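Local coordinates for protein MGS-M5 (Unidentified, PDB 4Q3N) that probably interconverts L-lactate and pyruvate, using NAD bound by its Rossmann-type domain, at residues Pro122-Ala127 with Leu173-Asp178; Arg140-Gly145 with Ile255-Asn260; Gly261-Glu266 with Val286-Asn291; Val269-Pro274 with Asn300-Leu305. All blocks are in the same frame, centred on the assembly; numbering follows the deposited sequence. Where two conformers were deposited one is given.

Contact 1 (Pro122-Ala127 with Leu173-Asp178); sequences PVDVLA and LGEHGD. With ACT (acetate ion), chain J.
Asp124 grips the backbone of His176 with one carboxylate oxygen: His176 N donates to Asp124 OD2 at 2.8 Å and 162°, a nearly straight bond that uses the syn lone pair of OD2. The other oxygen, Asp124 OD1, accepts from water 2 at 2.7 Å, and this water also donates to Gly174 O. A probable hydrogen bond joins OD1 to Ser256 OG, so the buried carboxylate is held through both oxygens. Beside it, Val123 CG1 meets His176 CB and CD2, both at 3.7 Å, and the two side chains run nearly perpendicular to each other. Water 1 adds a backbone bridge, accepting from Val123 N and donating to His176 O at 2.9 Å. A chi1 of 170° carries the imidazole past Val123, where His176 NE2 donates in the ring plane to acetate OXT at 3.0 Å. The other ring nitrogen, ND1, bonds to Asp149, which restrains the rotation of the ring. Replacing Asp124 with an alanine would probably leave His176 N without its acceptor and break the water 2 bridge to Gly174 O. The acetate, probably from the crystallisation liquor, may mimic a substrate carboxylate. The Gly-Glu-His-Gly-Asp sequence and the histidine-aspartate pair match the active-site loop of lactate and malate dehydrogenases, here docked on the start of helix 123-134; His176 is therefore probably the catalytic histidine.

Contact 2 (Arg140-Gly145 with Ile255-Asn260); sequences RVIGSG and ISVLNN
Gly143 and Ser256 form a two-way backbone pair. Gly143 N donates to Ser256 O at 3.1 Å and 170°, while Ser256 N returns a bond to Gly143 O at 2.9 Å. The second bond is the more bent, at 143°, and its donor stands well above the carbonyl plane. Such unequal geometry fits strands 141-143 and 255-258, whose directions diverge by 139° instead of running strictly antiparallel, and only this single hydrogen-bonded bridge forms between them. Around the bridge the backbone is closely packed: Ile142 CA places a C-H contact on Ser256 O, and Ile255 CB lies 3.4 Å from Gly143 O. A side chain at Gly143 would run into Ser256 CB, consistent with a glycine here. Beyond the polar core, Ile142 CG2 touches Ile255 CD1 at 3.9 Å and reaches Val257 CG1 at 4.3 Å. In Ile255 the first torsion tucks CG1 between the two main-chain branches, and an extended second torsion then carries CD1 across to Ile142. Ile241 of helix 232-246 packs against both isoleucines and extends this apolar patch. Strand 141-143 is the last of the parallel Rossmann sheet, and strand 255-258 is an outer strand of the antiparallel sheet in the C-terminal domain. The bridge thus joins the two domains of the lactate/malate dehydrogenase fold, strand edge to strand edge.

Contact 3 (Gly261-Glu266 with Val286-Asn291); sequences GVYDCE and VKLKLN
The ring of Tyr263 lies under the aliphatic chain of Lys287: CD of the lysine sits 3.6 Å from the ring centroid and only 10° off the normal, a CH-pi contact over one face. The lysine crosses the ring obliquely, and a bend at chi2 puts CD over its centre. A second bend, at chi4, brings Lys287 NZ back to its own chain, where it donates to Leu288 O at 2.9 Å from above the carbonyl plane. At the far end of the ring the phenol oxygen works both ways. Tyr263 OH donates to Val286 O at 2.6 Å, in the carbonyl plane and on a lone pair, and accepts from Leu288 N at 2.8 Å along a nearly straight N-H (168°). Two bonds on one oxygen therefore fix the ring lengthwise between consecutive peptides. Leu290 CD1 approaches CE2 of Tyr263 obliquely at 3.9 Å, and Val262 CG1 slides past Lys287 CB at the same separation. A phenylalanine at Tyr263 would probably leave Val286 O and Leu288 N without their shared hydroxyl and the ring free to shift along its length. Leu273 CD2 lies over the face opposite Lys287, and Ile285 and Leu298 also touch the ring. Lys287 O accepts from Lys192 of a second subunit. The tyrosine ties the loop after strand 251-258 to the segment leading into helix 292-311, two connections of the C-terminal alpha/beta domain beside a subunit interface.

Contact 4 (Val269-Pro274 with Asn300-Leu305); sequences VYIGLP and NSANIL
Leu305 meets Tyr270 at its peptide and not at its ring: Leu305 CD1 lies 3.4 Å from Tyr270 O. The CB of Tyr270 points away from helix 300-305, and the ring makes no contact with it. Instead the carbonyl carbon of Val257 lies over one face of the ring and Ser256 O at its rim, near CD2, while the hydroxyl bonds to Val141 O, in the nucleotide-binding domain. A second flat group, the peptide entering Ala302, is met at its nitrogen by Ile271 CD1, at 3.7 Å. No hydrogen bond links the two segments, and apolar side chains carry the rest of the contact. Ile271 extends CG1 anti to its backbone N (chi1 -167°), which sends CD1 out over the helix to Ala302 CB at 3.8 Å, while CG1 touches Leu305 CD1 at the same distance. Val269 CG1 lies 3.7 Å from Ala302 O and also meets Leu305 CB, and Val269 CG2 is 4.2 Å from Ala302 CB. Val269 and Leu305 approach each other at about a right angle. The small methyl of Ala302 is consistent with the close approach of Ile271 CD1 to Ala302 N. Leu305 also packs on Asp124 and Val125 of helix 123-134. With axes 9.1 Å apart and directions 153° from parallel, helix 300-305 lies against a face of strand 270-274, the helix-on-sheet layering of the C-terminal alpha/beta domain in this dehydrogenase family.

How the contacts relate
Contact 1 holds the probable active site, with the acetate at His176, and the others lie at 7 to 17 Å from it. Its centre is about 7 Å from that of contact 4, about 9 Å from that of contact 2 and about 17 Å from that of contact 3. Contact 4 reaches it through Ser301 OG, 2.8 Å from Glu175 N, and through Gly272 O, 3.0 Å from Gly174 N, so the histidine loop probably bonds to both helix and strand. Contacts 2 and 4 share a sheet, with Val257 O 2.9 Å from Ile271 N. Contact 3 continues outward: Val286 N lies 2.9 Å from Pro274 O of contact 4, and Asn259 of contact 2 bonds to Glu266.

Contact 1 (Pro122-Ala127 with Leu173-Asp178)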
loop_
_atom_site.group_PDB
_atom_site.type_symbol
_atom_site.label_atom_id
_atom_site.label_comp_id
_atom_site.label_asym_id
_atom_site.label_seq_id
_atom_site.Cartn_x
_atom_site.Cartn_y
_atom_site.Cartn_z
ATOM N N PRO A 122 30.561 14.443 -0.343
ATOM C CA PRO A 122 30.811 13.008 -0.075
ATOM C C PRO A 122 30.207 12.595 1.268
ATOM O O PRO A 122 30.534 13.145 2.330
ATOM C CB PRO A 122 32.357 12.909 -0.075
ATOM C CG PRO A 122 32.805 14.259 0.281
ATOM C CD PRO A 122 31.801 15.245 -0.239
ATOM N N VAL A 123 29.284 11.662 1.201
ATOM C CA VAL A 123 28.374 11.444 2.294
ATOM C C VAL A 123 29.078 10.904 3.561
ATOM O O VAL A 123 28.710 11.257 4.670
ATOM C CB VAL A 123 27.224 10.492 1.840
ATOM C CG1 VAL A 123 27.780 9.102 1.421
ATOM C CG2 VAL A 123 26.156 10.328 2.963
ATOM N N ASP A 124 30.107 10.075 3.410
ATOM C CA ASP A 124 30.740 9.508 4.608
ATOM C C ASP A 124 31.459 10.594 5.374
ATOM O O ASP A 124 31.348 10.664 6.592
ATOM C CB ASP A 124 31.702 8.367 4.247
ATOM C CG ASP A 124 30.988 7.248 3.489
ATOM O OD1 ASP A 124 30.056 6.646 4.067
ATOM O OD2 ASP A 124 31.315 7.022 2.301
ATOM N N VAL A 125 32.177 11.478 4.675
ATOM C CA VAL A 125 32.920 12.502 5.404
ATOM C C VAL A 125 31.927 13.515 5.974
ATOM O O VAL A 125 32.067 13.917 7.123
ATOM C CB VAL A 125 34.011 13.213 4.538
ATOM C CG1 VAL A 125 34.869 12.193 3.762
ATOM C CG2 VAL A 125 33.413 14.242 3.626
ATOM N N LEU A 126 30.876 13.850 5.229
ATOM C CA LEU A 126 29.947 14.882 5.671
ATOM C C LEU A 126 29.059 14.390 6.813
ATOM O O LEU A 126 28.667 15.179 7.677
ATOM C CB LEU A 126 29.102 15.390 4.486
ATOM C CG LEU A 126 29.935 16.184 3.455
ATOM C CD1 LEU A 126 29.029 16.673 2.342
ATOM C CD2 LEU A 126 30.773 17.356 4.089
ATOM N N ALA A 127 28.809 13.087 6.860
ATOM C CA ALA A 127 28.109 12.509 8.017
ATOM C C ALA A 127 28.951 12.631 9.283
ATOM O O ALA A 127 28.440 12.955 10.391
ATOM C CB ALA A 127 27.728 11.013 7.741
ATOM N N LEU A 173 30.002 -2.331 0.719
ATOM C CA LEU A 173 30.537 -1.741 1.938
ATOM C C LEU A 173 31.584 -0.688 1.641
ATOM O O LEU A 173 32.184 -0.651 0.537
ATOM C CB LEU A 173 31.183 -2.799 2.854
ATOM C CG LEU A 173 30.177 -3.937 3.194
ATOM C CD1 LEU A 173 30.873 -4.989 4.027
ATOM C CD2 LEU A 173 28.990 -3.375 3.924
ATOM N N GLY A 174 31.898 0.085 2.680
ATOM C CA GLY A 174 33.025 1.014 2.583
ATOM C C GLY A 174 32.592 2.414 2.188
ATOM O O GLY A 174 31.447 2.844 2.453
ATOM N N GLU A 175 33.522 3.147 1.568
ATOM C CA GLU A 175 33.257 4.505 1.109
ATOM C C GLU A 175 32.204 4.476 0.010
ATOM O O GLU A 175 32.287 3.653 -0.883
ATOM C CB GLU A 175 34.553 5.114 0.581
ATOM C CG GLU A 175 34.370 6.463 -0.056
ATOM C CD GLU A 175 35.576 6.859 -0.925
ATOM O OE1 GLU A 175 36.257 5.976 -1.504
ATOM O OE2 GLU A 175 35.854 8.074 -1.002
ATOM N N HIS A 176 31.198 5.340 0.069
ATOM C CA HIS A 176 30.299 5.531 -1.080
ATOM C C HIS A 176 31.111 6.329 -2.136
ATOM O O HIS A 176 31.100 7.544 -2.139
ATOM C CB HIS A 176 29.033 6.273 -0.648
ATOM C CG HIS A 176 28.146 6.740 -1.769
ATOM N ND1 HIS A 176 27.472 5.876 -2.607
ATOM C CD2 HIS A 176 27.755 7.990 -2.135
ATOM C CE1 HIS A 176 26.735 6.568 -3.458
ATOM N NE2 HIS A 176 26.892 7.856 -3.196
ATOM N N GLY A 177 31.812 5.632 -3.019
ATOM C CA GLY A 177 32.803 6.287 -3.907
ATOM C C GLY A 177 33.711 5.187 -4.410
ATOM O O GLY A 177 33.359 3.986 -4.287
ATOM N N ASP A 178 34.864 5.580 -4.936
ATOM C CA ASP A 178 35.733 4.700 -5.730
ATOM C C ASP A 178 36.292 3.519 -4.946
ATOM O O ASP A 178 36.647 2.513 -5.547
ATOM C CB ASP A 178 36.918 5.487 -6.333
ATOM C CG ASP A 178 36.480 6.565 -7.351
ATOM O OD1 ASP A 178 35.382 6.446 -7.953
ATOM O OD2 ASP A 178 37.252 7.539 -7.548
HETATM C C ACT J . 23.850 10.042 -5.030
HETATM O O ACT J . 23.169 9.076 -5.437
HETATM O OXT ACT J . 24.916 9.785 -4.357
HETATM C CH3 ACT J . 23.375 11.428 -5.406
HETATM O O HOH W 1 30.037 10.129 -1.451
HETATM O O HOH W 2 29.233 4.582 2.616
#

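Contact 2 (Arg140-Gly145 with Ile255-Asn260)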
loop_
_atom_site.group_PDB
_atom_site.type_symbol
_atom_site.label_atom_id
_atom_site.label_comp_id
_atom_site.label_asym_id
_atom_site.label_seq_id
_atom_site.Cartn_x
_atom_site.Cartn_y
_atom_site.Cartn_z
ATOM N N ARG A 140 22.442 8.642 16.520
ATOM C CA ARG A 140 21.378 9.548 16.033
ATOM C C ARG A 140 21.809 10.342 14.818
ATOM O O ARG A 140 21.100 11.247 14.368
ATOM C CB ARG A 140 21.007 10.556 17.126
ATOM C CG ARG A 140 20.847 9.913 18.504
ATOM C CD ARG A 140 19.423 9.375 18.710
ATOM N NE ARG A 140 18.420 10.443 18.768
ATOM C CZ ARG A 140 17.104 10.219 18.727
ATOM N NH1 ARG A 140 16.647 8.961 18.675
ATOM N NH2 ARG A 140 16.243 11.235 18.786
ATOM N N VAL A 141 23.006 10.070 14.330
ATOM C CA VAL A 141 23.449 10.760 13.087
ATOM C C VAL A 141 23.971 9.729 12.116
ATOM O O VAL A 141 24.877 8.968 12.454
ATOM C CB VAL A 141 24.577 11.806 13.356
ATOM C CG1 VAL A 141 25.065 12.448 12.014
ATOM C CG2 VAL A 141 24.079 12.862 14.325
ATOM N N ILE A 142 23.372 9.671 10.935
ATOM C CA ILE A 142 23.786 8.708 9.947
ATOM C C ILE A 142 23.896 9.351 8.587
ATOM O O ILE A 142 23.384 10.468 8.344
ATOM C CB ILE A 142 22.756 7.505 9.867
ATOM C CG1 ILE A 142 21.355 8.025 9.553
ATOM C CG2 ILE A 142 22.749 6.760 11.179
ATOM C CD1 ILE A 142 20.310 6.908 9.322
ATOM N N GLY A 143 24.524 8.628 7.667
ATOM C CA GLY A 143 24.503 9.045 6.267
ATOM C C GLY A 143 23.888 7.932 5.410
ATOM O O GLY A 143 23.795 6.799 5.844
ATOM N N SER A 144 23.513 8.247 4.173
ATOM C CA SER A 144 22.906 7.237 3.320
ATOM C C SER A 144 23.934 6.178 2.842
ATOM O O SER A 144 23.530 5.084 2.398
ATOM C CB SER A 144 22.212 7.883 2.122
ATOM O OG SER A 144 23.061 8.755 1.418
ATOM N N GLY A 145 25.224 6.502 2.924
ATOM C CA GLY A 145 26.272 5.507 2.714
ATOM C C GLY A 145 26.089 4.689 1.444
ATOM O O GLY A 145 25.834 5.227 0.366
ATOM N N ILE A 255 24.480 1.619 5.705
ATOM C CA ILE A 255 24.426 3.085 5.760
ATOM C C ILE A 255 25.744 3.569 6.294
ATOM O O ILE A 255 26.536 2.757 6.784
ATOM C CB ILE A 255 23.292 3.583 6.685
ATOM C CG1 ILE A 255 23.287 2.785 7.998
ATOM C CG2 ILE A 255 21.943 3.319 6.044
ATOM C CD1 ILE A 255 22.516 3.475 9.119
ATOM N N SER A 256 25.992 4.881 6.189
ATOM C CA SER A 256 27.146 5.508 6.811
ATOM C C SER A 256 26.978 5.572 8.322
ATOM O O SER A 256 26.066 6.234 8.807
ATOM C CB SER A 256 27.377 6.934 6.280
ATOM O OG SER A 256 27.613 6.974 4.886
ATOM N N VAL A 257 27.881 4.920 9.057
ATOM C CA VAL A 257 27.825 4.913 10.531
ATOM C C VAL A 257 29.218 5.008 11.074
ATOM O O VAL A 257 30.202 4.689 10.368
ATOM C CB VAL A 257 27.173 3.620 11.088
ATOM C CG1 VAL A 257 25.680 3.663 10.879
ATOM C CG2 VAL A 257 27.795 2.373 10.411
ATOM N N LEU A 258 29.321 5.421 12.332
ATOM C CA LEU A 258 30.624 5.569 12.958
ATOM C C LEU A 258 31.148 4.177 13.309
ATOM O O LEU A 258 30.547 3.491 14.160
ATOM C CB LEU A 258 30.537 6.427 14.215
ATOM C CG LEU A 258 31.886 6.694 14.907
ATOM C CD1 LEU A 258 32.775 7.692 14.043
ATOM C CD2 LEU A 258 31.717 7.223 16.347
ATOM N N ASN A 259 32.257 3.762 12.698
ATOM C CA ASN A 259 32.780 2.410 12.979
ATOM C C ASN A 259 32.988 2.189 14.474
ATOM O O ASN A 259 32.400 1.275 15.068
ATOM C CB ASN A 259 34.100 2.136 12.263
ATOM C CG ASN A 259 34.643 0.728 12.600
ATOM O OD1 ASN A 259 33.904 -0.244 12.548
ATOM N ND2 ASN A 259 35.910 0.636 12.990
ATOM N N ASN A 260 33.832 3.023 15.075
ATOM C CA ASN A 260 33.942 3.033 16.544
ATOM C C ASN A 260 34.365 1.660 17.086
ATOM O O ASN A 260 33.870 1.213 18.118
ATOM C CB ASN A 260 32.602 3.457 17.163
ATOM C CG ASN A 260 32.710 3.879 18.629
ATOM O OD1 ASN A 260 33.703 4.411 19.046
ATOM N ND2 ASN A 260 31.654 3.643 19.400
#

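Contact 3 (Gly261-Glu266 with Val286-Asn291)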
loop_
_atom_site.group_PDB
_atom_site.type_symbol
_atom_site.label_atom_id
_atom_site.label_comp_id
_atom_site.label_asym_id
_atom_site.label_seq_id
_atom_site.Cartn_x
_atom_site.Cartn_y
_atom_site.Cartn_z
ATOM N N GLY A 261 35.277 0.986 16.399
ATOM C CA GLY A 261 35.813 -0.255 16.952
ATOM C C GLY A 261 35.020 -1.510 16.555
ATOM O O GLY A 261 35.418 -2.615 16.857
ATOM N N VAL A 262 33.909 -1.356 15.856
ATOM C CA VAL A 262 33.160 -2.561 15.507
ATOM C C VAL A 262 33.963 -3.393 14.513
ATOM O O VAL A 262 34.216 -4.564 14.779
ATOM C CB VAL A 262 31.768 -2.274 14.946
ATOM C CG1 VAL A 262 31.145 -3.604 14.469
ATOM C CG2 VAL A 262 30.882 -1.631 16.029
ATOM N N TYR A 263 34.404 -2.788 13.402
ATOM C CA TYR A 263 35.287 -3.478 12.469
ATOM C C TYR A 263 36.736 -3.107 12.816
ATOM O O TYR A 263 36.982 -2.128 13.563
ATOM C CB TYR A 263 34.905 -3.119 11.002
ATOM C CG TYR A 263 33.626 -3.796 10.520
ATOM C CD1 TYR A 263 32.362 -3.316 10.906
ATOM C CD2 TYR A 263 33.677 -4.932 9.696
ATOM C CE1 TYR A 263 31.187 -3.941 10.492
ATOM C CE2 TYR A 263 32.501 -5.560 9.248
ATOM C CZ TYR A 263 31.255 -5.073 9.664
ATOM O OH TYR A 263 30.086 -5.689 9.244
ATOM N N ASP A 264 37.734 -3.847 12.346
ATOM C CA ASP A 264 39.049 -3.437 12.860
ATOM C C ASP A 264 39.724 -2.333 12.033
ATOM O O ASP A 264 40.856 -1.979 12.291
ATOM C CB ASP A 264 39.985 -4.634 13.039
ATOM C CG ASP A 264 40.009 -5.514 11.860
ATOM O OD1 ASP A 264 39.947 -4.968 10.743
ATOM O OD2 ASP A 264 40.076 -6.745 12.051
ATOM N N CYS A 265 39.003 -1.743 11.100
ATOM C CA CYS A 265 39.486 -0.544 10.437
ATOM C C CYS A 265 39.430 0.662 11.384
ATOM O O CYS A 265 38.962 0.524 12.513
ATOM C CB CYS A 265 38.663 -0.283 9.187
ATOM S SG CYS A 265 36.929 0.033 9.527
ATOM N N GLU A 266 39.902 1.823 10.911
ATOM C CA GLU A 266 39.853 3.086 11.653
ATOM C C GLU A 266 38.565 3.220 12.459
ATOM O O GLU A 266 37.477 3.010 11.920
ATOM C CB GLU A 266 39.981 4.276 10.686
ATOM C CG GLU A 266 40.514 5.544 11.307
ATOM C CD GLU A 266 42.029 5.478 11.575
ATOM O OE1 GLU A 266 42.841 5.626 10.636
ATOM O OE2 GLU A 266 42.403 5.250 12.733
ATOM N N VAL A 286 26.045 -4.151 12.448
ATOM C CA VAL A 286 26.160 -5.592 12.354
ATOM C C VAL A 286 27.594 -5.925 11.971
ATOM O O VAL A 286 28.137 -5.371 10.990
ATOM C CB VAL A 286 25.150 -6.153 11.320
ATOM C CG1 VAL A 286 25.359 -7.657 11.127
ATOM C CG2 VAL A 286 23.679 -5.843 11.808
ATOM N N LYS A 287 28.211 -6.827 12.704
ATOM C CA LYS A 287 29.587 -7.194 12.404
ATOM C C LYS A 287 29.616 -8.449 11.546
ATOM O O LYS A 287 29.284 -9.511 12.013
ATOM C CB LYS A 287 30.383 -7.387 13.696
ATOM C CG LYS A 287 31.795 -7.920 13.532
ATOM C CD LYS A 287 32.623 -7.061 12.600
ATOM C CE LYS A 287 34.096 -7.506 12.666
ATOM N NZ LYS A 287 34.326 -8.788 11.900
ATOM N N LEU A 288 29.990 -8.320 10.277
ATOM C CA LEU A 288 30.155 -9.494 9.420
ATOM C C LEU A 288 31.542 -10.068 9.558
ATOM O O LEU A 288 32.497 -9.320 9.780
ATOM C CB LEU A 288 29.934 -9.141 7.932
ATOM C CG LEU A 288 28.574 -8.486 7.666
ATOM C CD1 LEU A 288 28.597 -7.938 6.205
ATOM C CD2 LEU A 288 27.437 -9.544 7.890
ATOM N N LYS A 289 31.675 -11.387 9.389
ATOM C CA LYS A 289 33.013 -12.008 9.260
ATOM C C LYS A 289 33.502 -11.750 7.830
ATOM O O LYS A 289 33.004 -12.355 6.891
ATOM C CB LYS A 289 32.988 -13.531 9.546
ATOM C CG LYS A 289 32.832 -13.972 11.009
ATOM C CD LYS A 289 33.255 -15.467 11.168
ATOM C CE LYS A 289 33.684 -15.851 12.596
ATOM N NZ LYS A 289 32.590 -16.248 13.556
ATOM N N LEU A 290 34.480 -10.868 7.656
ATOM C CA LEU A 290 34.962 -10.528 6.318
ATOM C C LEU A 290 36.090 -11.450 5.971
ATOM O O LEU A 290 36.807 -11.867 6.873
ATOM C CB LEU A 290 35.450 -9.073 6.255
ATOM C CG LEU A 290 34.380 -8.043 6.536
ATOM C CD1 LEU A 290 34.954 -6.590 6.343
ATOM C CD2 LEU A 290 33.123 -8.262 5.701
ATOM N N ASN A 291 36.296 -11.752 4.685
ATOM C CA ASN A 291 37.489 -12.534 4.360
ATOM C C ASN A 291 38.677 -11.587 4.264
ATOM O O ASN A 291 38.535 -10.381 4.411
ATOM C CB ASN A 291 37.307 -13.392 3.090
ATOM C CG ASN A 291 37.103 -12.576 1.827
ATOM O OD1 ASN A 291 37.437 -11.407 1.767
ATOM N ND2 ASN A 291 36.533 -13.210 0.799
HETATM O O HOH W 3 37.515 -8.901 11.633
#

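Contact 4 (Val269-Pro274 with Asn300-Leu305)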
loop_
_atom_site.group_PDB
_atom_site.type_symbol
_atom_site.label_atom_id
_atom_site.label_comp_id
_atom_site.label_asym_id
_atom_site.label_seq_id
_atom_site.Cartn_x
_atom_site.Cartn_y
_atom_site.Cartn_z
ATOM N N VAL A 269 35.848 7.081 11.836
ATOM C CA VAL A 269 35.311 7.392 10.524
ATOM C C VAL A 269 33.885 6.956 10.444
ATOM O O VAL A 269 33.502 5.957 11.083
ATOM C CB VAL A 269 36.031 6.684 9.364
ATOM C CG1 VAL A 269 37.419 7.239 9.160
ATOM C CG2 VAL A 269 36.091 5.171 9.596
ATOM N N TYR A 270 33.092 7.682 9.656
ATOM C CA TYR A 270 31.794 7.201 9.244
ATOM C C TYR A 270 32.080 6.441 7.987
ATOM O O TYR A 270 32.898 6.899 7.154
ATOM C CB TYR A 270 30.815 8.341 8.996
ATOM C CG TYR A 270 29.906 8.623 10.186
ATOM C CD1 TYR A 270 30.408 9.264 11.332
ATOM C CD2 TYR A 270 28.554 8.250 10.165
ATOM C CE1 TYR A 270 29.582 9.547 12.423
ATOM C CE2 TYR A 270 27.702 8.549 11.255
ATOM C CZ TYR A 270 28.232 9.176 12.376
ATOM O OH TYR A 270 27.426 9.459 13.455
ATOM N N ILE A 271 31.456 5.277 7.845
ATOM C CA ILE A 271 31.724 4.427 6.687
ATOM C C ILE A 271 30.542 3.473 6.460
ATOM O O ILE A 271 29.776 3.222 7.382
ATOM C CB ILE A 271 33.071 3.659 6.914
ATOM C CG1 ILE A 271 33.593 3.001 5.635
ATOM C CG2 ILE A 271 32.945 2.713 8.113
ATOM C CD1 ILE A 271 35.043 2.447 5.842
ATOM N N GLY A 272 30.353 3.019 5.226
ATOM C CA GLY A 272 29.174 2.228 4.861
ATOM C C GLY A 272 29.273 0.812 5.442
ATOM O O GLY A 272 30.166 0.025 5.076
ATOM N N LEU A 273 28.396 0.517 6.402
ATOM C CA LEU A 273 28.343 -0.787 7.070
ATOM C C LEU A 273 26.880 -1.150 7.297
ATOM O O LEU A 273 26.040 -0.268 7.448
ATOM C CB LEU A 273 29.099 -0.760 8.422
ATOM C CG LEU A 273 30.600 -0.412 8.315
ATOM C CD1 LEU A 273 31.151 -0.099 9.736
ATOM C CD2 LEU A 273 31.421 -1.560 7.618
ATOM N N PRO A 274 26.572 -2.455 7.351
ATOM C CA PRO A 274 25.184 -2.835 7.652
ATOM C C PRO A 274 24.841 -2.461 9.106
ATOM O O PRO A 274 25.618 -2.704 10.019
ATOM C CB PRO A 274 25.172 -4.353 7.437
ATOM C CG PRO A 274 26.590 -4.801 7.699
ATOM C CD PRO A 274 27.485 -3.615 7.276
ATOM N N ASN A 300 41.377 -0.085 3.582
ATOM C CA ASN A 300 41.806 0.879 2.586
ATOM C C ASN A 300 40.793 2.025 2.527
ATOM O O ASN A 300 41.136 3.198 2.530
ATOM C CB ASN A 300 41.941 0.213 1.219
ATOM C CG ASN A 300 42.115 1.224 0.084
ATOM O OD1 ASN A 300 43.067 2.000 0.082
ATOM N ND2 ASN A 300 41.190 1.210 -0.885
ATOM N N SER A 301 39.529 1.656 2.489
ATOM C CA SER A 301 38.443 2.591 2.367
ATOM C C SER A 301 38.411 3.517 3.608
ATOM O O SER A 301 38.253 4.730 3.504
ATOM C CB SER A 301 37.153 1.776 2.213
ATOM O OG SER A 301 36.209 2.469 1.494
ATOM N N ALA A 302 38.562 2.924 4.786
ATOM C CA ALA A 302 38.570 3.704 6.023
ATOM C C ALA A 302 39.783 4.638 6.085
ATOM O O ALA A 302 39.705 5.763 6.598
ATOM C CB ALA A 302 38.561 2.785 7.235
ATOM N N ASN A 303 40.919 4.163 5.599
ATOM C CA ASN A 303 42.131 4.996 5.626
ATOM C C ASN A 303 41.971 6.230 4.750
ATOM O O ASN A 303 42.407 7.327 5.096
ATOM C CB ASN A 303 43.333 4.174 5.208
ATOM C CG ASN A 303 43.750 3.197 6.301
ATOM O OD1 ASN A 303 43.390 3.382 7.470
ATOM N ND2 ASN A 303 44.487 2.159 5.937
ATOM N N ILE A 304 41.284 6.040 3.637
ATOM C CA ILE A 304 41.038 7.099 2.665
ATOM C C ILE A 304 40.158 8.188 3.284
ATOM O O ILE A 304 40.447 9.370 3.176
ATOM C CB ILE A 304 40.371 6.503 1.381
ATOM C CG1 ILE A 304 41.443 5.752 0.567
ATOM C CG2 ILE A 304 39.737 7.614 0.515
ATOM C CD1 ILE A 304 40.883 4.944 -0.619
ATOM N N LEU A 305 39.096 7.775 3.971
ATOM C CA LEU A 305 38.196 8.708 4.631
ATOM C C LEU A 305 38.860 9.381 5.806
ATOM O O LEU A 305 38.710 10.605 6.029
ATOM C CB LEU A 305 36.917 7.982 5.084
ATOM C CG LEU A 305 36.059 7.380 3.963
ATOM C CD1 LEU A 305 35.007 6.369 4.519
ATOM C CD2 LEU A 305 35.358 8.508 3.180
#